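Local coordinates for protein UL16 (Human herpesvirus 5 strain ad169, PDB 2WY3) that helps cytomegalovirus escape natural killer cells by blocking the binding of KLRK1 to its ligands ULBP1 and ULBP2 and sequestering diverse KLRK1 ligands inside the cell, at residues I37-N42 with V93-L98; N82-G87 with K97-R102. One frame throughout, in Å; residues are numbered along the deposited sequence. Where two conformers were deposited one is given.

Contact 1. Residues I37-N42 with V93-L98; sequences ICYYEN and VPVTKL. With NAG (2-acetamido-2-deoxy-beta-D-glucopyranose), chain I.
Val95 seats its CG1 methyl over the middle of the Tyr39 ring, a clear CH-pi contact that lies 3.7 Å from the ring centroid and practically on the ring normal. Tyr39 has Lys97 as its direct cross-strand partner, yet with CG anti to the backbone N (chi1 -169°) its ring slants along the sheet to reach the diagonal neighbour Val95. The second methyl, Val95 CG2, stays close to the phenol end, 3.4 Å from Tyr39 OH, and that hydroxyl is hydrogen-bonded to an acidic side chain of the other protein chain in the complex. Tyr40, on the reverse side, can be followed outward atom by atom. Its CB rests 3.4 Å from Thr96 O, which also lies at the ring edge, near the ring plane, beside CD2. Further out, CE2 meets Leu98 CG at 3.7 Å, CZ passes Leu98 CD1, and OH ends beside that same methyl while bonding to Leu115 O. Such alternation of faces is the rule in an antiparallel beta-sheet, here between strands 34-41 and 95-102 of the domain that is predicted to be extracellular, assigned to the E-set group of immunoglobulin-like folds. Cys38 with Leu98 and Tyr40 with Thr96 form the hydrogen-bonded pairs, with Thr96 N to Tyr40 O at 2.8 Å. Tyr39 with Lys97 and Glu41 with Val95 are the non-hydrogen-bonded ones. Beyond Glu41 the pairing is prolonged by a nearly straight bond (173° at the hydrogen) from Asn42 N to Pro94 O, 3.2 Å long, Pro94 being the centre of an inverse gamma turn. A water donates to Pro94 O and is also hydrogen-bonded to Thr96 OG1. Asn42 carries an N-linked sugar, its ND2 bonded to C1 of the N-acetylglucosamine, whose acetyl methyl probably lies near Glu41.

Contact 2. Residues N82-G87 with K97-R102; sequences NILQDG and KLYTSR
Ser101 O is gripped by two consecutive amides, Ile83 N at 2.7 Å and Leu84 N at 3.1 Å, both arriving from the same face of its carbonyl plane. This is the classic beta bulge: one extra residue on strand 82-89 shifts the register, so Asn82 pairs with Arg102 but Leu84 with Ser101. Just before the bulge on strand 82-89, Asn82 lies alongside Arg102 and points the same way. Arg102 NE donates to Asn82 OD1 over 2.9 Å, nearly in line with the amide C=O (176°) but bent at the hydrogen, with OD1 somewhat out of the guanidinium plane and the amide and guanidinium planes 58° apart. A bend at chi3 (86°) turns the guanidinium there, and Tyr112 OH and a cation-pi contact with Phe53 hold it further. On the opposite face from Asn82 and Arg102, Leu84 CD2 packs 3.4 Å from Tyr99 CB, while Asp86 O accepts the Tyr99 amide and lies at the edge of that tyrosine's ring. Outside partners divide the two faces: Asp86 bonds through OD2 to a polar side chain and through OD1 makes a salt bridge to a basic one, both of the other protein chain, which also bonds Tyr99 OH, whereas Thr100 bonds to Trp65 of strand 62-68. Strand 95-102 runs in the middle of a three-stranded antiparallel sheet, with its hairpin mate 82-89 along one edge and strand 34-41 along the other.

Contacts 1 and 2, whose centres are 13 Å apart, are the two seams of one three-stranded sheet. Both use strand 95-102 and share Lys97 and Leu98; they touch directly, Ile37 CG1 lying 3.7 Å from Tyr99 CD1. A single face carries Ile37, Tyr39 and Lys97 from contact 1 and Leu84, Asp86 and Tyr99 from contact 2, and all six meet the other protein chain of the complex, Lys97 through a long, weak ion pair. The reverse face, with Tyr40, Leu98 and Thr100, packs toward the larger sheet, to which the Cys38-Cys114 disulfide ties it. The Asn42 glycan lies remote from the bulge, while the Gln85 side chain of contact 2 is about 6 Å from another N-acetylglucosamine.

Contact 1. Residues I37-N42 with V93-L98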
loop_
_atom_site.group_PDB
_atom_site.type_symbol
_atom_site.label_atom_id
_atom_site.label_comp_id
_atom_site.label_asym_id
_atom_site.label_seq_id
_atom_site.Cartn_x
_atom_site.Cartn_y
_atom_site.Cartn_z
ATOM N N ILE B 37 1.866 4.635 -6.354
ATOM C CA ILE B 37 2.332 4.686 -4.972
ATOM C C ILE B 37 3.779 5.179 -4.981
ATOM O O ILE B 37 4.700 4.416 -5.267
ATOM C CB ILE B 37 2.267 3.302 -4.302
ATOM C CG1 ILE B 37 0.854 2.718 -4.452
ATOM C CG2 ILE B 37 2.679 3.419 -2.829
ATOM C CD1 ILE B 37 0.713 1.233 -4.066
ATOM N N CYS B 38 3.981 6.454 -4.679
ATOM C CA CYS B 38 5.309 7.039 -4.786
ATOM C C CYS B 38 6.035 7.148 -3.452
ATOM O O CYS B 38 5.435 7.479 -2.439
ATOM C CB CYS B 38 5.194 8.381 -5.468
ATOM S SG CYS B 38 4.652 8.120 -7.186
ATOM N N TYR B 39 7.328 6.864 -3.494
ATOM C CA TYR B 39 8.140 6.610 -2.320
ATOM C C TYR B 39 9.089 7.770 -2.055
ATOM O O TYR B 39 9.983 8.044 -2.866
ATOM C CB TYR B 39 8.927 5.342 -2.656
ATOM C CG TYR B 39 9.680 4.642 -1.566
ATOM C CD1 TYR B 39 9.213 3.436 -1.047
ATOM C CD2 TYR B 39 10.889 5.126 -1.103
ATOM C CE1 TYR B 39 9.916 2.751 -0.075
ATOM C CE2 TYR B 39 11.605 4.444 -0.122
ATOM C CZ TYR B 39 11.109 3.257 0.384
ATOM O OH TYR B 39 11.817 2.574 1.348
ATOM N N TYR B 40 8.893 8.456 -0.932
ATOM C CA TYR B 40 9.686 9.643 -0.590
ATOM C C TYR B 40 10.440 9.429 0.714
ATOM O O TYR B 40 9.825 9.283 1.767
ATOM C CB TYR B 40 8.765 10.848 -0.364
ATOM C CG TYR B 40 8.089 11.419 -1.592
ATOM C CD1 TYR B 40 8.570 12.578 -2.201
ATOM C CD2 TYR B 40 6.949 10.821 -2.118
ATOM C CE1 TYR B 40 7.930 13.121 -3.309
ATOM C CE2 TYR B 40 6.316 11.340 -3.226
ATOM C CZ TYR B 40 6.808 12.483 -3.826
ATOM O OH TYR B 40 6.161 12.997 -4.921
ATOM N N GLU B 41 11.765 9.450 0.663
ATOM C CA GLU B 41 12.551 9.373 1.894
ATOM C C GLU B 41 12.812 10.761 2.472
ATOM O O GLU B 41 12.948 11.732 1.725
ATOM C CB GLU B 41 13.887 8.670 1.607
ATOM C CG GLU B 41 13.670 7.271 1.056
ATOM C CD GLU B 41 14.945 6.549 0.687
ATOM O OE1 GLU B 41 15.641 7.004 -0.243
ATOM O OE2 GLU B 41 15.229 5.509 1.318
ATOM N N ASN B 42 12.824 10.825 3.802
ATOM C CA ASN B 42 13.238 12.010 4.556
ATOM C C ASN B 42 12.502 13.302 4.191
ATOM O O ASN B 42 13.111 14.356 3.995
ATOM C CB ASN B 42 14.752 12.198 4.455
ATOM C CG ASN B 42 15.520 11.194 5.302
ATOM O OD1 ASN B 42 14.929 10.329 5.952
ATOM N ND2 ASN B 42 16.844 11.310 5.304
ATOM N N VAL B 93 10.521 2.502 8.572
ATOM C CA VAL B 93 11.519 3.259 7.821
ATOM C C VAL B 93 10.980 4.677 7.675
ATOM O O VAL B 93 9.770 4.875 7.727
ATOM C CB VAL B 93 11.770 2.651 6.421
ATOM C CG1 VAL B 93 12.638 1.395 6.526
ATOM C CG2 VAL B 93 10.448 2.321 5.720
ATOM N N PRO B 94 11.873 5.667 7.508
ATOM C CA PRO B 94 11.519 7.089 7.391
ATOM C C PRO B 94 11.037 7.452 5.997
ATOM O O PRO B 94 11.674 8.253 5.314
ATOM C CB PRO B 94 12.850 7.814 7.649
ATOM C CG PRO B 94 13.805 6.778 8.122
ATOM C CD PRO B 94 13.329 5.470 7.592
ATOM N N VAL B 95 9.926 6.861 5.590
ATOM C CA VAL B 95 9.415 6.986 4.236
ATOM C C VAL B 95 7.989 7.507 4.279
ATOM O O VAL B 95 7.172 7.028 5.073
ATOM C CB VAL B 95 9.392 5.602 3.559
ATOM C CG1 VAL B 95 8.709 5.674 2.184
ATOM C CG2 VAL B 95 10.816 5.052 3.443
ATOM N N THR B 96 7.688 8.469 3.412
ATOM C CA THR B 96 6.314 8.887 3.194
ATOM C C THR B 96 5.900 8.373 1.820
ATOM O O THR B 96 6.635 8.532 0.863
ATOM C CB THR B 96 6.203 10.422 3.186
ATOM O OG1 THR B 96 6.628 10.936 4.454
ATOM C CG2 THR B 96 4.766 10.848 2.922
ATOM N N LYS B 97 4.735 7.742 1.724
ATOM C CA LYS B 97 4.243 7.319 0.418
ATOM C C LYS B 97 3.046 8.169 0.032
ATOM O O LYS B 97 2.179 8.443 0.869
ATOM C CB LYS B 97 3.822 5.854 0.461
ATOM C CG LYS B 97 4.990 4.881 0.480
ATOM C CD LYS B 97 4.497 3.468 0.750
ATOM C CE LYS B 97 5.615 2.451 0.589
ATOM N NZ LYS B 97 5.176 1.117 1.076
ATOM N N LEU B 98 3.000 8.590 -1.228
ATOM C CA LEU B 98 1.811 9.250 -1.750
ATOM C C LEU B 98 1.027 8.232 -2.577
ATOM O O LEU B 98 1.563 7.645 -3.522
ATOM C CB LEU B 98 2.195 10.445 -2.631
ATOM C CG LEU B 98 2.887 11.637 -1.966
ATOM C CD1 LEU B 98 2.880 12.838 -2.903
ATOM C CD2 LEU B 98 2.210 11.989 -0.645
HETATM C C1 NAG I . 17.388 10.284 6.154
HETATM C C2 NAG I . 18.450 9.674 5.246
HETATM C C3 NAG I . 19.370 8.719 5.994
HETATM C C4 NAG I . 19.846 9.338 7.299
HETATM C C5 NAG I . 18.657 9.843 8.107
HETATM C C6 NAG I . 19.117 10.478 9.414
HETATM C C7 NAG I . 18.039 9.214 2.898
HETATM C C8 NAG I . 17.714 8.119 1.927
HETATM N N2 NAG I . 17.791 8.954 4.177
HETATM O O3 NAG I . 20.483 8.406 5.184
HETATM O O4 NAG I . 20.549 8.376 8.053
HETATM O O5 NAG I . 17.925 10.792 7.358
HETATM O O6 NAG I . 19.798 11.681 9.130
HETATM O O7 NAG I . 18.505 10.285 2.509
HETATM O O HOH W 1 9.699 10.761 4.846
#

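Contact 2. Residues N82-G87 with K97-R102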
loop_
_atom_site.group_PDB
_atom_site.type_symbol
_atom_site.label_atom_id
_atom_site.label_comp_id
_atom_site.label_asym_id
_atom_site.label_seq_id
_atom_site.Cartn_x
_atom_site.Cartn_y
_atom_site.Cartn_z
ATOM N N ASN B 82 -11.717 9.481 -7.587
ATOM C CA ASN B 82 -10.704 9.105 -6.594
ATOM C C ASN B 82 -11.144 7.980 -5.655
ATOM O O ASN B 82 -12.210 8.048 -5.064
ATOM C CB ASN B 82 -10.320 10.301 -5.719
ATOM C CG ASN B 82 -9.422 11.299 -6.428
ATOM O OD1 ASN B 82 -9.023 11.106 -7.580
ATOM N ND2 ASN B 82 -9.107 12.383 -5.733
ATOM N N ILE B 83 -10.289 6.976 -5.497
ATOM C CA ILE B 83 -10.480 5.926 -4.497
ATOM C C ILE B 83 -9.594 6.260 -3.296
ATOM O O ILE B 83 -9.994 6.103 -2.129
ATOM C CB ILE B 83 -10.073 4.556 -5.075
ATOM C CG1 ILE B 83 -11.029 4.178 -6.216
ATOM C CG2 ILE B 83 -10.054 3.477 -3.971
ATOM C CD1 ILE B 83 -10.533 3.066 -7.110
ATOM N N LEU B 84 -8.381 6.709 -3.601
ATOM C CA LEU B 84 -7.434 7.150 -2.590
ATOM C C LEU B 84 -6.564 8.258 -3.168
ATOM O O LEU B 84 -6.062 8.150 -4.292
ATOM C CB LEU B 84 -6.551 5.995 -2.138
ATOM C CG LEU B 84 -5.520 6.259 -1.029
ATOM C CD1 LEU B 84 -6.176 6.867 0.211
ATOM C CD2 LEU B 84 -4.838 4.946 -0.668
ATOM N N GLN B 85 -6.381 9.318 -2.390
ATOM C CA GLN B 85 -5.566 10.448 -2.824
ATOM C C GLN B 85 -4.978 11.119 -1.581
ATOM O O GLN B 85 -5.406 12.208 -1.176
ATOM C CB GLN B 85 -6.432 11.437 -3.616
ATOM C CG GLN B 85 -5.648 12.581 -4.293
ATOM C CD GLN B 85 -6.359 13.924 -4.121
ATOM O OE1 GLN B 85 -7.000 14.426 -5.047
ATOM N NE2 GLN B 85 -6.249 14.506 -2.921
ATOM N N ASP B 86 -3.997 10.459 -0.975
ATOM C CA ASP B 86 -3.493 10.883 0.322
ATOM C C ASP B 86 -2.124 10.271 0.551
ATOM O O ASP B 86 -1.702 9.372 -0.182
ATOM C CB ASP B 86 -4.470 10.388 1.402
ATOM C CG ASP B 86 -4.342 11.137 2.722
ATOM O OD1 ASP B 86 -3.540 12.088 2.839
ATOM O OD2 ASP B 86 -5.075 10.760 3.656
ATOM N N GLY B 87 -1.431 10.747 1.578
ATOM C CA GLY B 87 -0.126 10.207 1.906
ATOM C C GLY B 87 -0.189 9.433 3.209
ATOM O O GLY B 87 -1.162 9.532 3.962
ATOM N N LYS B 97 4.735 7.742 1.724
ATOM C CA LYS B 97 4.243 7.319 0.418
ATOM C C LYS B 97 3.046 8.169 0.032
ATOM O O LYS B 97 2.179 8.443 0.869
ATOM C CB LYS B 97 3.822 5.854 0.461
ATOM C CG LYS B 97 4.990 4.881 0.480
ATOM C CD LYS B 97 4.497 3.468 0.750
ATOM C CE LYS B 97 5.615 2.451 0.589
ATOM N NZ LYS B 97 5.176 1.117 1.076
ATOM N N LEU B 98 3.000 8.590 -1.228
ATOM C CA LEU B 98 1.811 9.250 -1.750
ATOM C C LEU B 98 1.027 8.232 -2.577
ATOM O O LEU B 98 1.563 7.645 -3.522
ATOM C CB LEU B 98 2.195 10.445 -2.631
ATOM C CG LEU B 98 2.887 11.637 -1.966
ATOM C CD1 LEU B 98 2.880 12.838 -2.903
ATOM C CD2 LEU B 98 2.210 11.989 -0.645
ATOM N N TYR B 99 -0.240 8.035 -2.229
ATOM C CA TYR B 99 -1.098 7.081 -2.926
ATOM C C TYR B 99 -2.097 7.801 -3.796
ATOM O O TYR B 99 -2.824 8.669 -3.316
ATOM C CB TYR B 99 -1.898 6.243 -1.918
ATOM C CG TYR B 99 -1.097 5.196 -1.205
ATOM C CD1 TYR B 99 -1.203 3.855 -1.564
ATOM C CD2 TYR B 99 -0.233 5.539 -0.170
ATOM C CE1 TYR B 99 -0.477 2.882 -0.908
ATOM C CE2 TYR B 99 0.506 4.565 0.489
ATOM C CZ TYR B 99 0.375 3.238 0.110
ATOM O OH TYR B 99 1.104 2.262 0.745
ATOM N N THR B 100 -2.136 7.439 -5.074
ATOM C CA THR B 100 -3.168 7.923 -5.977
ATOM C C THR B 100 -3.830 6.718 -6.632
ATOM O O THR B 100 -3.228 6.058 -7.479
ATOM C CB THR B 100 -2.577 8.834 -7.079
ATOM O OG1 THR B 100 -1.787 9.876 -6.472
ATOM C CG2 THR B 100 -3.703 9.451 -7.920
ATOM N N SER B 101 -5.059 6.425 -6.225
ATOM C CA SER B 101 -5.827 5.331 -6.813
ATOM C C SER B 101 -7.134 5.901 -7.336
ATOM O O SER B 101 -7.835 6.607 -6.622
ATOM C CB SER B 101 -6.093 4.241 -5.761
ATOM O OG SER B 101 -6.920 3.211 -6.279
ATOM N N ARG B 102 -7.459 5.599 -8.587
ATOM C CA ARG B 102 -8.651 6.150 -9.209
ATOM C C ARG B 102 -9.294 5.109 -10.093
ATOM O O ARG B 102 -8.619 4.196 -10.576
ATOM C CB ARG B 102 -8.277 7.351 -10.093
ATOM C CG ARG B 102 -7.247 8.283 -9.490
ATOM C CD ARG B 102 -6.995 9.470 -10.421
ATOM N NE ARG B 102 -7.953 10.549 -10.204
ATOM C CZ ARG B 102 -8.071 11.624 -10.980
ATOM N NH1 ARG B 102 -7.315 11.763 -12.066
ATOM N NH2 ARG B 102 -8.964 12.559 -10.678
#